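Cytosolic protein (Streptococcus thermophilus, PDB 2QZI) is a small DUF1827-family cytosolic protein of unknown function, built of one antiparallel sheet and two helices, that binds sodium ions in the crystal. Local coordinates at residues Phe27-Tyr32 with Val40-Pro45; Tyr48-Ser53 with Ile95-Pro100; Ala34-Val39 with Asn54-Val59. One frame throughout, in Å; residues are numbered along the deposited sequence.

In the fold
Contacts 1 and 2 are strand pairings of one antiparallel sheet, 28-34 with 37-44 and 47-53 with 94-100; contact 3 joins the start of strand 37-44 to the loop after strand 47-53. The centres of contacts 1 and 2 are about 10 Å apart, and strands 37-44 and 47-53 join them side by side, Thr42 O lying 2.9 Å from Glu49 N. The centre of contact 3 is about 18 Å from that of contact 1 and about 14 Å from that of contact 2. Tyr32 O lies 2.7 Å from Val39 N where the hairpin of contact 1 runs on into contact 3. A sodium ion held by Thr42 and His47 sits at the junction of contacts 1 and 2, far from contact 3.

Contact 1 of 3, residues Phe27-Tyr32 with Val40-Pro45; sequences FLVETY and VFTQAP. With NA (sodium ion), chain F.
Phe27 and Leu28 both donate their backbone N-H to Gln43 O, a classic beta bulge at the open end of the antiparallel hairpin formed by strands 28-34 and 37-44. The two bonds, 2.9 Å from Phe27 N and 3.2 Å from Leu28 N, lie in the carbonyl plane. Chi1 of 61° sets the Phe27 ring between its own backbone N and carbonyl carbon, so that one face lies over Gln43 O while CD1 meets Pro45 CD at its edge. The extended Gln43 side chain runs beside the ring, its CD 3.4 Å from Phe27 CZ, with amide and ring planes 48° apart. Beyond the bulge the pairing becomes regular: Glu30 and Phe41 exchange two 2.7 Å bonds between N and O, and Thr31 CG2 packs on Val40 CG2. Glu30 OE1 comes to the edge of the Phe41 ring, and Tyr32 OH donates to the same oxygen from its anti side, 34° out of the carboxylate plane; Lys75 also bonds that hydroxyl. Further out, Phe71 meets the Phe41 and Tyr32 rings, while helix 14-23 packs against Val29 and Thr31 on the other side of the sheet. There Thr42 OG1 binds sodium at 2.6 Å, alongside a water and His47 O.

Contact 2 of 3, residues Tyr48-Ser53 with Ile95-Pro100; sequences YELLIS and IEISFP
Tyr48 and Phe99 open a regular ladder of six backbone hydrogen bonds between antiparallel strands 47-53 and 94-100, inner neighbours in the sheet. Tyr48, Leu50 and Ile52 form the hydrogen-bonded pairs with Phe99, Ile97 and Ile95. The bond from Ile52 N to Ile95 O, 2.7 Å long, is set nearly end-on to its carbonyl. Between these rungs, Glu49 CA and Leu51 CA turn C-H groups to Ile97 O and Ile95 O. Apolar contacts gather on the face of Leu50, Ile52, Ile97 and Phe99, beneath helix 61-74. Leu50 CD1 reaches the edge of the Phe99 ring, 4.0 Å from CZ, while Ile97 CG2 lies over one face of that ring. Ile52 CD1 slants across Ile97 CD1 at 4.1 Å, and Phe71, Ile67 and Leu64 of the helix continue this layer. Polar contact belongs to the other face, where the Glu49 chain bends at chi2 (-65°) to bring its carboxylate over Ser98. Ser98 OG donates to the syn lone pair of Glu49 OE1 at 2.7 Å, and OE2 accepts from His47 ND1. Glu49 CG passes near a bound sodium ion, which the carboxylate itself does not bind. Held through both oxygens by these two donors, the carboxylate is probably kept ionised, with the nearby sodium perhaps adding a little.

Contact 3 of 3, residues Ala34-Val39 with Asn54-Val59; sequences AGNTDV and NKHRAV
A chi1 of 49° places Asn36 CG between its backbone N and carbonyl carbon, where OD1 meets Asn54 and Arg57; Asn54 answers with CG anti to its own N (chi1 -166°). The side chains of the two asparagines cross at a slant, their amide planes 65° apart. Asn54 ND2 donates to Asn36 OD1 at 3.2 Å, approaching above the carbonyl plane, and makes a weak, bent bond of 2.8 Å to Thr37 OG1. Arg57 NH2 adds a weak bond to Asn36 OD1 at 2.9 Å. A water accepts from both Asn36 N and Arg57 NH2, tying the guanidinium edge to the backbone of the turn. Glu63 fixes this cluster from helix 61-74, in a salt bridge with Arg57 NH1 and a hydrogen bond with Thr37 OG1. Asn54 OD1 accepts from His56 ND1 at 3.0 Å, in the ring plane, and from His56 N, which limits rotation of the amide. His56 CE1 packs at 3.8 Å on Asn36 CB. Lys55 NZ and Asp38 OD2 form a weak salt bridge of 3.5 Å. The arrangement joins a type II' beta turn, Ala34 to Thr37, which closes the hairpin, to an Asx turn at Asn54, where the chain leaves strand 47-53 for helix 61-74.

Contact 1 of 3, residues Phe27-Tyr32 with Val40-Pro45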
loop_
_atom_site.group_PDB
_atom_site.type_symbol
_atom_site.label_atom_id
_atom_site.label_comp_id
_atom_site.label_asym_id
_atom_site.label_seq_id
_atom_site.Cartn_x
_atom_site.Cartn_y
_atom_site.Cartn_z
ATOM N N PHE A 27 -3.119 11.910 -4.061
ATOM C CA PHE A 27 -4.020 12.770 -3.255
ATOM C C PHE A 27 -4.515 12.093 -1.946
ATOM O O PHE A 27 -5.118 12.734 -1.018
ATOM C CB PHE A 27 -5.190 13.225 -4.139
ATOM C CG PHE A 27 -6.052 12.096 -4.683
ATOM C CD1 PHE A 27 -6.147 11.874 -6.069
ATOM C CD2 PHE A 27 -6.875 11.351 -3.821
ATOM C CE1 PHE A 27 -7.008 10.891 -6.583
ATOM C CE2 PHE A 27 -7.724 10.387 -4.299
ATOM C CZ PHE A 27 -7.774 10.124 -5.688
ATOM N N LEU A 28 -4.218 10.809 -1.815
ATOM C CA LEU A 28 -4.401 10.150 -0.511
ATOM C C LEU A 28 -3.147 9.355 -0.159
ATOM O O LEU A 28 -2.594 8.633 -1.011
ATOM C CB LEU A 28 -5.634 9.235 -0.561
ATOM C CG LEU A 28 -5.905 8.233 0.548
ATOM C CD1 LEU A 28 -6.212 8.929 1.896
ATOM C CD2 LEU A 28 -7.092 7.371 0.089
ATOM N N VAL A 29 -2.696 9.509 1.072
ATOM C CA VAL A 29 -1.539 8.813 1.590
ATOM C C VAL A 29 -1.828 8.344 3.003
ATOM O O VAL A 29 -2.157 9.141 3.902
ATOM C CB VAL A 29 -0.262 9.684 1.655
ATOM C CG1 VAL A 29 0.960 8.818 2.145
ATOM C CG2 VAL A 29 0.081 10.395 0.301
ATOM N N GLU A 30 -1.702 7.044 3.207
ATOM C CA GLU A 30 -1.898 6.487 4.536
ATOM C C GLU A 30 -0.801 5.499 4.855
ATOM O O GLU A 30 -0.238 4.894 3.940
ATOM C CB GLU A 30 -3.229 5.787 4.575
ATOM C CG GLU A 30 -4.320 6.665 4.078
ATOM C CD GLU A 30 -5.673 6.197 4.500
ATOM O OE1 GLU A 30 -5.911 4.974 4.543
ATOM O OE2 GLU A 30 -6.522 7.072 4.737
ATOM N N THR A 31 -0.462 5.381 6.126
ATOM C CA THR A 31 0.524 4.380 6.539
ATOM C C THR A 31 -0.065 3.380 7.530
ATOM O O THR A 31 -0.955 3.699 8.260
ATOM C CB THR A 31 1.763 5.005 7.191
ATOM O OG1 THR A 31 1.341 5.801 8.244
ATOM C CG2 THR A 31 2.570 5.886 6.221
ATOM N N TYR A 32 0.408 2.126 7.476
ATOM C CA TYR A 32 -0.058 1.058 8.380
ATOM C C TYR A 32 1.114 0.162 8.784
ATOM O O TYR A 32 2.047 -0.065 7.998
ATOM C CB TYR A 32 -1.056 0.134 7.678
ATOM C CG TYR A 32 -2.348 0.782 7.276
ATOM C CD1 TYR A 32 -3.524 0.480 7.940
ATOM C CD2 TYR A 32 -2.400 1.703 6.180
ATOM C CE1 TYR A 32 -4.709 1.069 7.572
ATOM C CE2 TYR A 32 -3.604 2.327 5.833
ATOM C CZ TYR A 32 -4.746 1.969 6.519
ATOM O OH TYR A 32 -5.950 2.556 6.190
ATOM N N VAL A 40 2.707 1.492 3.208
ATOM C CA VAL A 40 2.315 2.824 2.697
ATOM C C VAL A 40 1.272 2.609 1.627
ATOM O O VAL A 40 1.461 1.810 0.767
ATOM C CB VAL A 40 3.520 3.668 2.164
ATOM C CG1 VAL A 40 3.019 5.058 1.754
ATOM C CG2 VAL A 40 4.533 3.857 3.340
ATOM N N PHE A 41 0.125 3.266 1.769
ATOM C CA PHE A 41 -0.979 3.141 0.802
ATOM C C PHE A 41 -1.301 4.519 0.228
ATOM O O PHE A 41 -1.546 5.445 0.990
ATOM C CB PHE A 41 -2.204 2.656 1.572
ATOM C CG PHE A 41 -3.475 2.589 0.761
ATOM C CD1 PHE A 41 -3.537 1.829 -0.420
ATOM C CD2 PHE A 41 -4.618 3.274 1.172
ATOM C CE1 PHE A 41 -4.716 1.765 -1.149
ATOM C CE2 PHE A 41 -5.817 3.248 0.409
ATOM C CZ PHE A 41 -5.850 2.491 -0.756
ATOM N N THR A 42 -1.428 4.604 -1.096
ATOM C CA THR A 42 -1.767 5.855 -1.790
ATOM C C THR A 42 -2.786 5.659 -2.921
ATOM O O THR A 42 -2.890 4.576 -3.454
ATOM C CB THR A 42 -0.524 6.507 -2.484
ATOM O OG1 THR A 42 -0.129 5.763 -3.639
ATOM C CG2 THR A 42 0.727 6.669 -1.547
ATOM N N GLN A 43 -3.545 6.727 -3.234
ATOM C CA GLN A 43 -4.407 6.840 -4.393
ATOM C C GLN A 43 -4.012 8.114 -5.109
ATOM O O GLN A 43 -3.772 9.097 -4.459
ATOM C CB GLN A 43 -5.910 6.872 -4.109
ATOM C CG GLN A 43 -6.696 6.662 -5.517
ATOM C CD GLN A 43 -8.177 6.718 -5.357
ATOM O OE1 GLN A 43 -8.653 6.930 -4.241
ATOM N NE2 GLN A 43 -8.934 6.539 -6.462
ATOM N N ALA A 44 -3.990 8.068 -6.452
ATOM C CA ALA A 44 -3.646 9.148 -7.363
ATOM C C ALA A 44 -4.538 8.936 -8.608
ATOM O O ALA A 44 -5.065 7.852 -8.782
ATOM C CB ALA A 44 -2.132 9.018 -7.832
ATOM N N PRO A 45 -4.704 9.961 -9.470
ATOM C CA PRO A 45 -5.358 9.624 -10.725
ATOM C C PRO A 45 -4.664 8.423 -11.361
ATOM O O PRO A 45 -3.439 8.404 -11.438
ATOM C CB PRO A 45 -5.175 10.918 -11.617
ATOM C CG PRO A 45 -5.169 12.068 -10.541
ATOM C CD PRO A 45 -4.347 11.394 -9.380
HETATM NA NA NA F . -1.181 6.097 -5.958
HETATM O O HOH W 1 0.882 8.026 -6.508
#

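Contact 2 of 3, residues Tyr48-Ser53 with Ile95-Pro100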
loop_
_atom_site.group_PDB
_atom_site.type_symbol
_atom_site.label_atom_id
_atom_site.label_comp_id
_atom_site.label_asym_id
_atom_site.label_seq_id
_atom_site.Cartn_x
_atom_site.Cartn_y
_atom_site.Cartn_z
ATOM N N TYR A 48 -3.822 3.251 -7.681
ATOM C CA TYR A 48 -3.526 3.117 -6.243
ATOM C C TYR A 48 -2.164 2.428 -6.123
ATOM O O TYR A 48 -1.745 1.733 -7.031
ATOM C CB TYR A 48 -4.498 2.186 -5.556
ATOM C CG TYR A 48 -5.939 2.592 -5.452
ATOM C CD1 TYR A 48 -6.417 3.136 -4.270
ATOM C CD2 TYR A 48 -6.865 2.292 -6.472
ATOM C CE1 TYR A 48 -7.742 3.436 -4.087
ATOM C CE2 TYR A 48 -8.231 2.597 -6.311
ATOM C CZ TYR A 48 -8.631 3.176 -5.101
ATOM O OH TYR A 48 -9.920 3.489 -4.836
ATOM N N GLU A 49 -1.468 2.597 -4.993
ATOM C CA GLU A 49 -0.161 1.962 -4.797
ATOM C C GLU A 49 -0.104 1.358 -3.406
ATOM O O GLU A 49 -0.703 1.904 -2.503
ATOM C CB GLU A 49 0.992 2.964 -4.998
ATOM C CG GLU A 49 1.133 3.522 -6.447
ATOM C CD GLU A 49 1.502 2.527 -7.516
ATOM O OE1 GLU A 49 2.196 1.518 -7.200
ATOM O OE2 GLU A 49 1.102 2.781 -8.686
ATOM N N LEU A 50 0.517 0.184 -3.239
ATOM C CA LEU A 50 0.866 -0.270 -1.851
ATOM C C LEU A 50 2.364 -0.527 -1.878
ATOM O O LEU A 50 2.869 -1.071 -2.896
ATOM C CB LEU A 50 0.200 -1.599 -1.490
ATOM C CG LEU A 50 -1.150 -1.525 -0.831
ATOM C CD1 LEU A 50 -1.609 -2.974 -0.824
ATOM C CD2 LEU A 50 -1.002 -0.968 0.628
ATOM N N LEU A 51 3.051 0.018 -0.891
ATOM C CA LEU A 51 4.495 -0.246 -0.618
ATOM C C LEU A 51 4.654 -0.981 0.711
ATOM O O LEU A 51 4.284 -0.465 1.763
ATOM C CB LEU A 51 5.308 1.074 -0.557
ATOM C CG LEU A 51 5.192 1.728 -1.928
ATOM C CD1 LEU A 51 4.161 2.907 -1.958
ATOM C CD2 LEU A 51 6.574 2.108 -2.420
ATOM N N ILE A 52 5.187 -2.189 0.633
ATOM C CA ILE A 52 5.221 -3.127 1.759
ATOM C C ILE A 52 6.685 -3.516 1.948
ATOM O O ILE A 52 7.363 -3.950 1.006
ATOM C CB ILE A 52 4.402 -4.398 1.497
ATOM C CG1 ILE A 52 2.934 -4.018 1.195
ATOM C CG2 ILE A 52 4.555 -5.449 2.655
ATOM C CD1 ILE A 52 2.198 -5.157 0.463
ATOM N N SER A 53 7.182 -3.259 3.150
ATOM C CA SER A 53 8.588 -3.420 3.431
ATOM C C SER A 53 8.796 -3.818 4.896
ATOM O O SER A 53 7.926 -3.642 5.726
ATOM C CB SER A 53 9.285 -2.086 3.180
ATOM O OG SER A 53 8.662 -1.094 3.980
ATOM N N ILE A 95 8.099 -4.763 -1.511
ATOM C CA ILE A 95 7.070 -5.137 -2.439
ATOM C C ILE A 95 6.188 -3.924 -2.753
ATOM O O ILE A 95 5.750 -3.188 -1.858
ATOM C CB ILE A 95 6.231 -6.339 -1.951
ATOM C CG1 ILE A 95 7.153 -7.494 -1.574
ATOM C CG2 ILE A 95 5.288 -6.838 -3.078
ATOM C CD1 ILE A 95 6.579 -8.347 -0.472
ATOM N N GLU A 96 5.983 -3.756 -4.048
ATOM C CA GLU A 96 5.274 -2.657 -4.679
ATOM C C GLU A 96 4.138 -3.240 -5.495
ATOM O O GLU A 96 4.372 -3.925 -6.462
ATOM C CB GLU A 96 6.234 -1.894 -5.634
ATOM C CG GLU A 96 7.461 -1.379 -4.850
ATOM C CD GLU A 96 8.514 -0.740 -5.716
ATOM O OE1 GLU A 96 8.450 0.502 -5.810
ATOM O OE2 GLU A 96 9.422 -1.452 -6.272
ATOM N N ILE A 97 2.911 -2.950 -5.081
ATOM C CA ILE A 97 1.738 -3.363 -5.858
ATOM C C ILE A 97 1.040 -2.138 -6.451
ATOM O O ILE A 97 0.695 -1.213 -5.726
ATOM C CB ILE A 97 0.725 -4.205 -5.046
ATOM C CG1 ILE A 97 1.468 -5.195 -4.137
ATOM C CG2 ILE A 97 -0.258 -4.895 -6.019
ATOM C CD1 ILE A 97 0.550 -6.050 -3.230
ATOM N N SER A 98 0.856 -2.143 -7.771
ATOM C CA SER A 98 0.191 -1.045 -8.468
ATOM C C SER A 98 -1.152 -1.532 -8.906
ATOM O O SER A 98 -1.261 -2.623 -9.466
ATOM C CB SER A 98 0.973 -0.614 -9.713
ATOM O OG SER A 98 2.284 -0.321 -9.220
ATOM N N PHE A 99 -2.155 -0.689 -8.687
ATOM C CA PHE A 99 -3.520 -1.004 -9.056
ATOM C C PHE A 99 -4.003 0.095 -10.036
ATOM O O PHE A 99 -4.448 1.165 -9.612
ATOM C CB PHE A 99 -4.449 -1.030 -7.850
ATOM C CG PHE A 99 -3.994 -1.921 -6.673
ATOM C CD1 PHE A 99 -4.613 -3.148 -6.446
ATOM C CD2 PHE A 99 -3.032 -1.496 -5.771
ATOM C CE1 PHE A 99 -4.279 -3.975 -5.333
ATOM C CE2 PHE A 99 -2.665 -2.290 -4.651
ATOM C CZ PHE A 99 -3.311 -3.519 -4.408
ATOM N N PRO A 100 -3.918 -0.167 -11.344
ATOM C CA PRO A 100 -4.416 0.889 -12.270
ATOM C C PRO A 100 -5.937 1.122 -12.143
ATOM O O PRO A 100 -6.711 0.201 -11.681
ATOM C CB PRO A 100 -4.021 0.368 -13.705
ATOM C CG PRO A 100 -2.968 -0.671 -13.478
ATOM C CD PRO A 100 -3.323 -1.311 -12.039
#

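Contact 3 of 3, residues Ala34-Val39 with Asn54-Val59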
loop_
_atom_site.group_PDB
_atom_site.type_symbol
_atom_site.label_atom_id
_atom_site.label_comp_id
_atom_site.label_asym_id
_atom_site.label_seq_id
_atom_site.Cartn_x
_atom_site.Cartn_y
_atom_site.Cartn_z
ATOM N N ALA A 34 1.807 -3.840 10.058
ATOM C CA ALA A 34 1.337 -5.200 10.011
ATOM C C ALA A 34 2.408 -5.936 10.851
ATOM O O ALA A 34 3.300 -6.561 10.328
ATOM C CB ALA A 34 1.276 -5.647 8.532
ATOM N N GLY A 35 2.348 -5.786 12.171
ATOM C CA GLY A 35 3.416 -6.275 13.067
ATOM C C GLY A 35 4.642 -5.393 12.862
ATOM O O GLY A 35 4.546 -4.187 13.031
ATOM N N ASN A 36 5.780 -5.967 12.472
ATOM C CA ASN A 36 6.970 -5.150 12.165
ATOM C C ASN A 36 7.168 -4.802 10.669
ATOM O O ASN A 36 8.116 -4.115 10.294
ATOM C CB ASN A 36 8.254 -5.691 12.815
ATOM C CG ASN A 36 8.470 -7.201 12.594
ATOM O OD1 ASN A 36 8.146 -7.766 11.556
ATOM N ND2 ASN A 36 9.056 -7.840 13.591
ATOM N N THR A 37 6.226 -5.258 9.855
ATOM C CA THR A 37 6.084 -4.861 8.476
ATOM C C THR A 37 5.381 -3.506 8.339
ATOM O O THR A 37 4.355 -3.216 9.026
ATOM C CB THR A 37 5.344 -5.987 7.682
ATOM O OG1 THR A 37 6.171 -7.153 7.634
ATOM C CG2 THR A 37 5.079 -5.594 6.263
ATOM N N ASP A 38 5.925 -2.664 7.448
ATOM C CA ASP A 38 5.354 -1.333 7.234
ATOM C C ASP A 38 4.696 -1.223 5.870
ATOM O O ASP A 38 5.218 -1.710 4.900
ATOM C CB ASP A 38 6.411 -0.243 7.237
ATOM C CG ASP A 38 7.293 -0.283 8.404
ATOM O OD1 ASP A 38 6.786 -0.147 9.535
ATOM O OD2 ASP A 38 8.525 -0.495 8.162
ATOM N N VAL A 39 3.572 -0.513 5.823
ATOM C CA VAL A 39 2.780 -0.400 4.623
ATOM C C VAL A 39 2.530 1.083 4.447
ATOM O O VAL A 39 2.307 1.813 5.431
ATOM C CB VAL A 39 1.447 -1.225 4.719
ATOM C CG1 VAL A 39 0.671 -1.199 3.436
ATOM C CG2 VAL A 39 1.738 -2.695 5.077
ATOM N N ASN A 54 9.962 -4.374 5.182
ATOM C CA ASN A 54 10.272 -4.834 6.517
ATOM C C ASN A 54 11.754 -4.707 6.829
ATOM O O ASN A 54 12.521 -5.511 6.386
ATOM C CB ASN A 54 9.852 -6.293 6.655
ATOM C CG ASN A 54 9.834 -6.760 8.121
ATOM O OD1 ASN A 54 10.699 -6.408 8.913
ATOM N ND2 ASN A 54 8.825 -7.515 8.474
ATOM N N LYS A 55 12.156 -3.720 7.614
ATOM C CA LYS A 55 13.570 -3.423 7.870
ATOM C C LYS A 55 14.435 -4.652 8.239
ATOM O O LYS A 55 15.588 -4.772 7.787
ATOM C CB LYS A 55 13.670 -2.287 8.919
ATOM C CG LYS A 55 12.835 -1.021 8.513
ATOM C CD LYS A 55 12.991 0.173 9.454
ATOM C CE LYS A 55 12.152 0.011 10.764
ATOM N NZ LYS A 55 10.743 0.600 10.631
ATOM N N HIS A 56 13.857 -5.592 8.988
ATOM C CA HIS A 56 14.599 -6.727 9.575
ATOM C C HIS A 56 14.704 -7.976 8.682
ATOM O O HIS A 56 15.727 -8.676 8.687
ATOM C CB HIS A 56 13.958 -7.130 10.910
ATOM C CG HIS A 56 13.345 -5.982 11.663
ATOM N ND1 HIS A 56 12.065 -5.520 11.410
ATOM C CD2 HIS A 56 13.837 -5.204 12.663
ATOM C CE1 HIS A 56 11.797 -4.506 12.223
ATOM N NE2 HIS A 56 12.851 -4.303 13.003
ATOM N N ARG A 57 13.654 -8.259 7.913
ATOM C CA ARG A 57 13.525 -9.556 7.257
ATOM C C ARG A 57 12.833 -9.395 5.939
ATOM O O ARG A 57 12.279 -8.335 5.649
ATOM C CB ARG A 57 12.728 -10.541 8.133
ATOM C CG ARG A 57 11.352 -10.031 8.625
ATOM C CD ARG A 57 10.543 -11.122 9.362
ATOM N NE ARG A 57 9.286 -10.605 9.924
ATOM C CZ ARG A 57 8.192 -10.311 9.209
ATOM N NH1 ARG A 57 8.172 -10.476 7.858
ATOM N NH2 ARG A 57 7.116 -9.824 9.836
ATOM N N ALA A 58 12.874 -10.452 5.134
ATOM C CA ALA A 58 12.071 -10.529 3.932
ATOM C C ALA A 58 10.590 -10.570 4.320
ATOM O O ALA A 58 10.224 -11.160 5.333
ATOM C CB ALA A 58 12.467 -11.782 3.100
ATOM N N VAL A 59 9.734 -9.920 3.530
ATOM C CA VAL A 59 8.302 -10.083 3.740
ATOM C C VAL A 59 7.791 -11.370 3.098
ATOM O O VAL A 59 8.034 -11.655 1.895
ATOM C CB VAL A 59 7.444 -8.788 3.443
ATOM C CG1 VAL A 59 8.284 -7.653 2.916
ATOM C CG2 VAL A 59 6.237 -9.075 2.601
HETATM O O HOH W 2 5.709 -9.165 12.269
#